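Local coordinates for plasmin and fibronectin-binding protein A (Streptococcus pneumoniae, PDB 4MR0) that acts as a cell-wall-anchored adhesin and invasin that binds human fibronectin, plasmin, plasminogen and serum albumin, at residues A[115-120]-A[152-157]; A[328-333]-A[363-368]. All blocks are in the same frame, centred on the assembly; numbering follows the deposited sequence.

Contact 1. Residues A[115-120]-A[152-157]; sequences ALSVKD and YFPEGT
A short parallel strand pairing at the N-terminal end of the solenoid, backed by apolar packing, joins Ser117 to Tyr152 where strand 116-117 lies beside strand 150-153. Two backbone hydrogen bonds define it: Tyr152 N gives to Leu116 O at 2.6 Å, and Val118 N gives to Tyr152 O at 3.1 Å. The ladder ends there because the first segment turns into a 3-10 stretch, where Lys119 N donates to Ser117 OG at 3.1 Å in an ST turn. With its hydroxyl anti to the backbone N (chi1 170°), Ser117 also lays OG against the Pro154 ring, 3.6 Å from CG. Val118 covers one face of the Phe153 ring: CG1 stands 3.7 Å from the centroid, 16° off the normal, a CH-pi contact. Helix 132-143 packs on this pair, Ala138 against Val118 and Ile135 against Phe153. On the outer side, the bent chain of Lys119 slides past Pro154, CG to CG 3.8 Å, and a water accepting from NZ (2.8 Å) donates to Glu155 O (2.9 Å). Backbone bonds and the Val118-Phe153 contact thus join the segments directly, whereas the Lys119 ammonium and the Glu155 carbonyl are bridged by one water.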
loop_
_atom_site.group_PDB
_atom_site.type_symbol
_atom_site.label_atom_id
_atom_site.label_comp_id
_atom_site.label_asym_id
_atom_site.label_seq_id
_atom_site.Cartn_x
_atom_site.Cartn_y
_atom_site.Cartn_z
ATOM N N ALA A 115 -24.674 10.284 -21.396
ATOM C CA ALA A 115 -24.115 10.434 -20.051
ATOM C C ALA A 115 -24.586 11.783 -19.498
ATOM O O ALA A 115 -24.568 12.796 -20.201
ATOM C CB ALA A 115 -22.584 10.399 -20.085
ATOM N N LEU A 116 -24.998 11.800 -18.238
ATOM C CA LEU A 116 -25.471 13.034 -17.625
ATOM C C LEU A 116 -24.277 13.890 -17.242
ATOM O O LEU A 116 -23.299 13.378 -16.702
ATOM C CB LEU A 116 -26.278 12.731 -16.359
ATOM C CG LEU A 116 -27.317 11.610 -16.409
ATOM C CD1 LEU A 116 -27.905 11.423 -15.017
ATOM C CD2 LEU A 116 -28.411 11.935 -17.421
ATOM N N SER A 117 -24.351 15.185 -17.526
ATOM C CA SER A 117 -23.272 16.089 -17.158
ATOM C C SER A 117 -23.608 16.661 -15.789
ATOM O O SER A 117 -24.763 16.974 -15.515
ATOM C CB SER A 117 -23.151 17.231 -18.167
ATOM O OG SER A 117 -22.254 18.221 -17.689
ATOM N N VAL A 118 -22.612 16.785 -14.918
ATOM C CA VAL A 118 -22.870 17.342 -13.598
ATOM C C VAL A 118 -23.306 18.801 -13.725
ATOM O O VAL A 118 -23.860 19.374 -12.787
ATOM C CB VAL A 118 -21.626 17.267 -12.695
ATOM C CG1 VAL A 118 -21.343 15.812 -12.317
ATOM C CG2 VAL A 118 -20.428 17.873 -13.413
ATOM N N LYS A 119 -23.047 19.398 -14.887
ATOM C CA LYS A 119 -23.431 20.790 -15.139
ATOM C C LYS A 119 -24.949 20.869 -15.278
ATOM O O LYS A 119 -25.559 21.904 -15.005
ATOM C CB LYS A 119 -22.769 21.306 -16.424
ATOM C CG LYS A 119 -21.254 21.164 -16.448
ATOM C CD LYS A 119 -20.593 21.955 -15.331
ATOM C CE LYS A 119 -20.198 23.356 -15.775
ATOM N NZ LYS A 119 -19.011 23.326 -16.677
ATOM N N ASP A 120 -25.546 19.761 -15.707
ATOM C CA ASP A 120 -26.990 19.676 -15.880
ATOM C C ASP A 120 -27.719 19.929 -14.570
ATOM O O ASP A 120 -28.905 20.273 -14.566
ATOM C CB ASP A 120 -27.380 18.289 -16.395
ATOM C CG ASP A 120 -26.959 18.056 -17.831
ATOM O OD1 ASP A 120 -26.055 18.771 -18.316
ATOM O OD2 ASP A 120 -27.530 17.145 -18.469
ATOM N N TYR A 152 -20.892 12.516 -16.384
ATOM C CA TYR A 152 -19.697 13.122 -16.964
ATOM C C TYR A 152 -19.303 14.446 -16.316
ATOM O O TYR A 152 -20.159 15.214 -15.877
ATOM C CB TYR A 152 -19.900 13.332 -18.467
ATOM C CG TYR A 152 -18.694 13.910 -19.171
ATOM C CD1 TYR A 152 -17.524 13.162 -19.323
ATOM C CD2 TYR A 152 -18.714 15.213 -19.674
ATOM C CE1 TYR A 152 -16.402 13.697 -19.957
ATOM C CE2 TYR A 152 -17.596 15.760 -20.309
ATOM C CZ TYR A 152 -16.447 14.998 -20.446
ATOM O OH TYR A 152 -15.339 15.542 -21.059
ATOM N N PHE A 153 -17.999 14.698 -16.262
ATOM C CA PHE A 153 -17.457 15.922 -15.688
ATOM C C PHE A 153 -16.644 16.684 -16.734
ATOM O O PHE A 153 -15.558 16.247 -17.121
ATOM C CB PHE A 153 -16.525 15.625 -14.503
ATOM C CG PHE A 153 -17.225 15.134 -13.262
ATOM C CD1 PHE A 153 -17.741 13.842 -13.197
ATOM C CD2 PHE A 153 -17.328 15.954 -12.144
ATOM C CE1 PHE A 153 -18.350 13.371 -12.029
ATOM C CE2 PHE A 153 -17.934 15.497 -10.968
ATOM C CZ PHE A 153 -18.444 14.205 -10.911
ATOM N N PRO A 154 -17.169 17.824 -17.217
ATOM C CA PRO A 154 -16.467 18.640 -18.216
ATOM C C PRO A 154 -15.245 19.300 -17.571
ATOM O O PRO A 154 -15.087 19.263 -16.349
ATOM C CB PRO A 154 -17.517 19.680 -18.615
ATOM C CG PRO A 154 -18.817 18.945 -18.412
ATOM C CD PRO A 154 -18.576 18.245 -17.092
ATOM N N GLU A 155 -14.388 19.905 -18.387
ATOM C CA GLU A 155 -13.206 20.586 -17.874
ATOM C C GLU A 155 -13.640 21.557 -16.784
ATOM O O GLU A 155 -14.700 22.178 -16.886
ATOM C CB GLU A 155 -12.516 21.376 -18.988
ATOM C CG GLU A 155 -11.253 22.083 -18.531
ATOM C CD GLU A 155 -10.672 23.000 -19.594
ATOM O OE1 GLU A 155 -10.767 22.658 -20.795
ATOM O OE2 GLU A 155 -10.107 24.055 -19.225
ATOM N N GLY A 156 -12.823 21.690 -15.743
ATOM C CA GLY A 156 -13.158 22.599 -14.662
ATOM C C GLY A 156 -12.665 22.130 -13.312
ATOM O O GLY A 156 -12.008 21.098 -13.203
ATOM N N THR A 157 -12.972 22.903 -12.276
ATOM C CA THR A 157 -12.576 22.547 -10.919
ATOM C C THR A 157 -13.851 22.503 -10.094
ATOM O O THR A 157 -14.536 23.509 -9.936
ATOM C CB THR A 157 -11.598 23.573 -10.332
ATOM O OG1 THR A 157 -10.454 23.669 -11.185
ATOM C CG2 THR A 157 -11.139 23.142 -8.950
HETATM O O HOH W 1 -16.489 24.235 -15.820
#

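Contact 2. Residues A[328-333]-A[363-368]; sequences NVTIQN and NIKILN
Asn328 and Asn363 start this in-register parallel pair with a side-chain bond: Asn363 ND2 donates to Asn328 OD1 at 2.7 Å. The amides are turned 80° against each other, and the donor sits well above the carbonyl plane, not on a lone pair. Different first torsions bring them together: in Asn363 CG is anti to the backbone N (chi1 -170°), in Asn328 anti to the carbonyl carbon (chi1 -54°). The Asn363 side chain also lies about 3 Å from a bound calcium ion. At the far end Asn333 and Asn368 lie side by side, their amides nearly coplanar; one water donates to both OD1 atoms, while Asn333 ND2 is held by Asp281. Between these ends the strand axes run 4.7 Å apart, with Lys365 N donating to Val329 O at 2.8 Å and Leu367 N to Ile331 O at 2.9 Å. On the buried face Ile364 CD1 reaches Val329 CB at 3.8 Å. On the other face Thr330 CG2 meets Leu367 CD1 at 4.1 Å, and a water links Thr330 OG1 to Asn363 O. Aligned aliphatics inside (Val329 with Ile364, Ile331 with Ile366) and in-register asparagines, Asn328 and Asn363 at a corner, are characteristic of a right-handed parallel beta-helix, here successive PbH1 repeats.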
loop_
_atom_site.group_PDB
_atom_site.type_symbol
_atom_site.label_atom_id
_atom_site.label_comp_id
_atom_site.label_asym_id
_atom_site.label_seq_id
_atom_site.Cartn_x
_atom_site.Cartn_y
_atom_site.Cartn_z
ATOM N N ASN A 328 -9.871 -10.190 -3.995
ATOM C CA ASN A 328 -9.682 -9.910 -5.412
ATOM C C ASN A 328 -9.447 -8.413 -5.632
ATOM O O ASN A 328 -10.179 -7.757 -6.374
ATOM C CB ASN A 328 -10.898 -10.365 -6.234
ATOM C CG ASN A 328 -11.261 -11.828 -5.995
ATOM O OD1 ASN A 328 -10.429 -12.626 -5.555
ATOM N ND2 ASN A 328 -12.508 -12.187 -6.302
ATOM N N VAL A 329 -8.427 -7.871 -4.972
ATOM C CA VAL A 329 -8.087 -6.463 -5.115
ATOM C C VAL A 329 -6.804 -6.399 -5.931
ATOM O O VAL A 329 -5.834 -7.091 -5.627
ATOM C CB VAL A 329 -7.849 -5.790 -3.748
ATOM C CG1 VAL A 329 -7.577 -4.299 -3.943
ATOM C CG2 VAL A 329 -9.061 -5.998 -2.847
ATOM N N THR A 330 -6.803 -5.574 -6.972
ATOM C CA THR A 330 -5.634 -5.439 -7.833
ATOM C C THR A 330 -5.281 -3.968 -8.037
ATOM O O THR A 330 -6.127 -3.164 -8.441
ATOM C CB THR A 330 -5.870 -6.058 -9.248
ATOM O OG1 THR A 330 -6.192 -7.448 -9.134
ATOM C CG2 THR A 330 -4.604 -5.920 -10.112
ATOM N N ILE A 331 -4.034 -3.632 -7.735
ATOM C CA ILE A 331 -3.517 -2.284 -7.927
ATOM C C ILE A 331 -2.495 -2.522 -9.032
ATOM O O ILE A 331 -1.604 -3.345 -8.866
ATOM C CB ILE A 331 -2.779 -1.756 -6.670
ATOM C CG1 ILE A 331 -3.630 -1.990 -5.419
ATOM C CG2 ILE A 331 -2.495 -0.259 -6.826
ATOM C CD1 ILE A 331 -4.974 -1.270 -5.430
ATOM N N GLN A 332 -2.609 -1.818 -10.154
ATOM C CA GLN A 332 -1.671 -2.058 -11.248
ATOM C C GLN A 332 -1.398 -0.861 -12.138
ATOM O O GLN A 332 -2.204 0.057 -12.219
ATOM C CB GLN A 332 -2.196 -3.191 -12.129
ATOM C CG GLN A 332 -3.570 -2.895 -12.721
ATOM C CD GLN A 332 -4.023 -3.948 -13.709
ATOM O OE1 GLN A 332 -3.796 -5.143 -13.510
ATOM N NE2 GLN A 332 -4.677 -3.511 -14.781
ATOM N N ASN A 333 -0.249 -0.901 -12.807
ATOM C CA ASN A 333 0.166 0.134 -13.751
ATOM C C ASN A 333 0.047 1.556 -13.229
ATOM O O ASN A 333 -0.202 2.490 -13.997
ATOM C CB ASN A 333 -0.651 0.002 -15.041
ATOM C CG ASN A 333 -0.741 -1.436 -15.526
ATOM O OD1 ASN A 333 0.252 -2.162 -15.527
ATOM N ND2 ASN A 333 -1.936 -1.852 -15.943
ATOM N N ASN A 363 -6.145 -12.704 -2.180
ATOM C CA ASN A 363 -5.996 -12.570 -3.631
ATOM C C ASN A 363 -5.793 -11.100 -3.966
ATOM O O ASN A 363 -6.585 -10.470 -4.680
ATOM C CB ASN A 363 -7.208 -13.136 -4.384
ATOM C CG ASN A 363 -6.966 -13.224 -5.892
ATOM O OD1 ASN A 363 -5.821 -13.186 -6.350
ATOM N ND2 ASN A 363 -8.039 -13.353 -6.665
ATOM N N ILE A 364 -4.705 -10.574 -3.416
ATOM C CA ILE A 364 -4.303 -9.188 -3.573
ATOM C C ILE A 364 -3.158 -9.172 -4.576
ATOM O O ILE A 364 -2.107 -9.769 -4.338
ATOM C CB ILE A 364 -3.796 -8.618 -2.231
ATOM C CG1 ILE A 364 -4.827 -8.896 -1.127
ATOM C CG2 ILE A 364 -3.522 -7.127 -2.358
ATOM C CD1 ILE A 364 -6.176 -8.227 -1.364
ATOM N N LYS A 365 -3.367 -8.491 -5.696
ATOM C CA LYS A 365 -2.347 -8.420 -6.730
ATOM C C LYS A 365 -1.847 -6.998 -6.894
ATOM O O LYS A 365 -2.632 -6.074 -7.080
ATOM C CB LYS A 365 -2.913 -8.924 -8.057
ATOM C CG LYS A 365 -3.356 -10.370 -8.015
ATOM C CD LYS A 365 -3.979 -10.803 -9.344
ATOM C CE LYS A 365 -4.315 -12.285 -9.317
ATOM N NZ LYS A 365 -5.154 -12.678 -10.480
ATOM N N ILE A 366 -0.534 -6.832 -6.825
ATOM C CA ILE A 366 0.092 -5.522 -6.959
ATOM C C ILE A 366 1.013 -5.706 -8.146
ATOM O O ILE A 366 2.087 -6.293 -8.020
ATOM C CB ILE A 366 0.867 -5.178 -5.675
ATOM C CG1 ILE A 366 -0.136 -5.070 -4.516
ATOM C CG2 ILE A 366 1.658 -3.896 -5.858
ATOM C CD1 ILE A 366 0.486 -4.914 -3.149
ATOM N N LEU A 367 0.572 -5.191 -9.291
ATOM C CA LEU A 367 1.273 -5.389 -10.549
ATOM C C LEU A 367 1.768 -4.196 -11.355
ATOM O O LEU A 367 1.072 -3.203 -11.532
ATOM C CB LEU A 367 0.369 -6.206 -11.465
ATOM C CG LEU A 367 -0.416 -7.351 -10.812
ATOM C CD1 LEU A 367 -1.462 -7.863 -11.797
ATOM C CD2 LEU A 367 0.534 -8.477 -10.400
ATOM N N ASN A 368 2.982 -4.336 -11.863
ATOM C CA ASN A 368 3.567 -3.333 -12.729
ATOM C C ASN A 368 3.390 -1.875 -12.294
ATOM O O ASN A 368 3.041 -1.027 -13.119
ATOM C CB ASN A 368 2.975 -3.530 -14.127
ATOM C CG ASN A 368 3.127 -4.956 -14.627
ATOM O OD1 ASN A 368 2.291 -5.461 -15.385
ATOM N ND2 ASN A 368 4.205 -5.613 -14.212
HETATM O O HOH W 2 -6.729 -9.635 -7.463
HETATM O O HOH W 3 -0.271 -5.180 -15.226
#

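In the fold
The chain completes 115-120/152-157 well before it reaches 328-333; the centres of the two contacts are about 30 Å apart and their nearest atoms about 21 Å. Both pair strands in parallel, and a chain of parallel pairings runs between them, from 150-153 through 170-174, 211-217, 254-257 and 278-289 to 329-337. Contact 1 lies near the N-terminal end, its centre about 31 Å from the chain centre, where helix 132-143 packs against the first strands; contact 2, at about 10 Å, belongs to the middle of the solenoid. Similar lengths of chain, 31 and 29 residues, separate their segments, but contact 2 spans a turn of the solenoid that contains no helix.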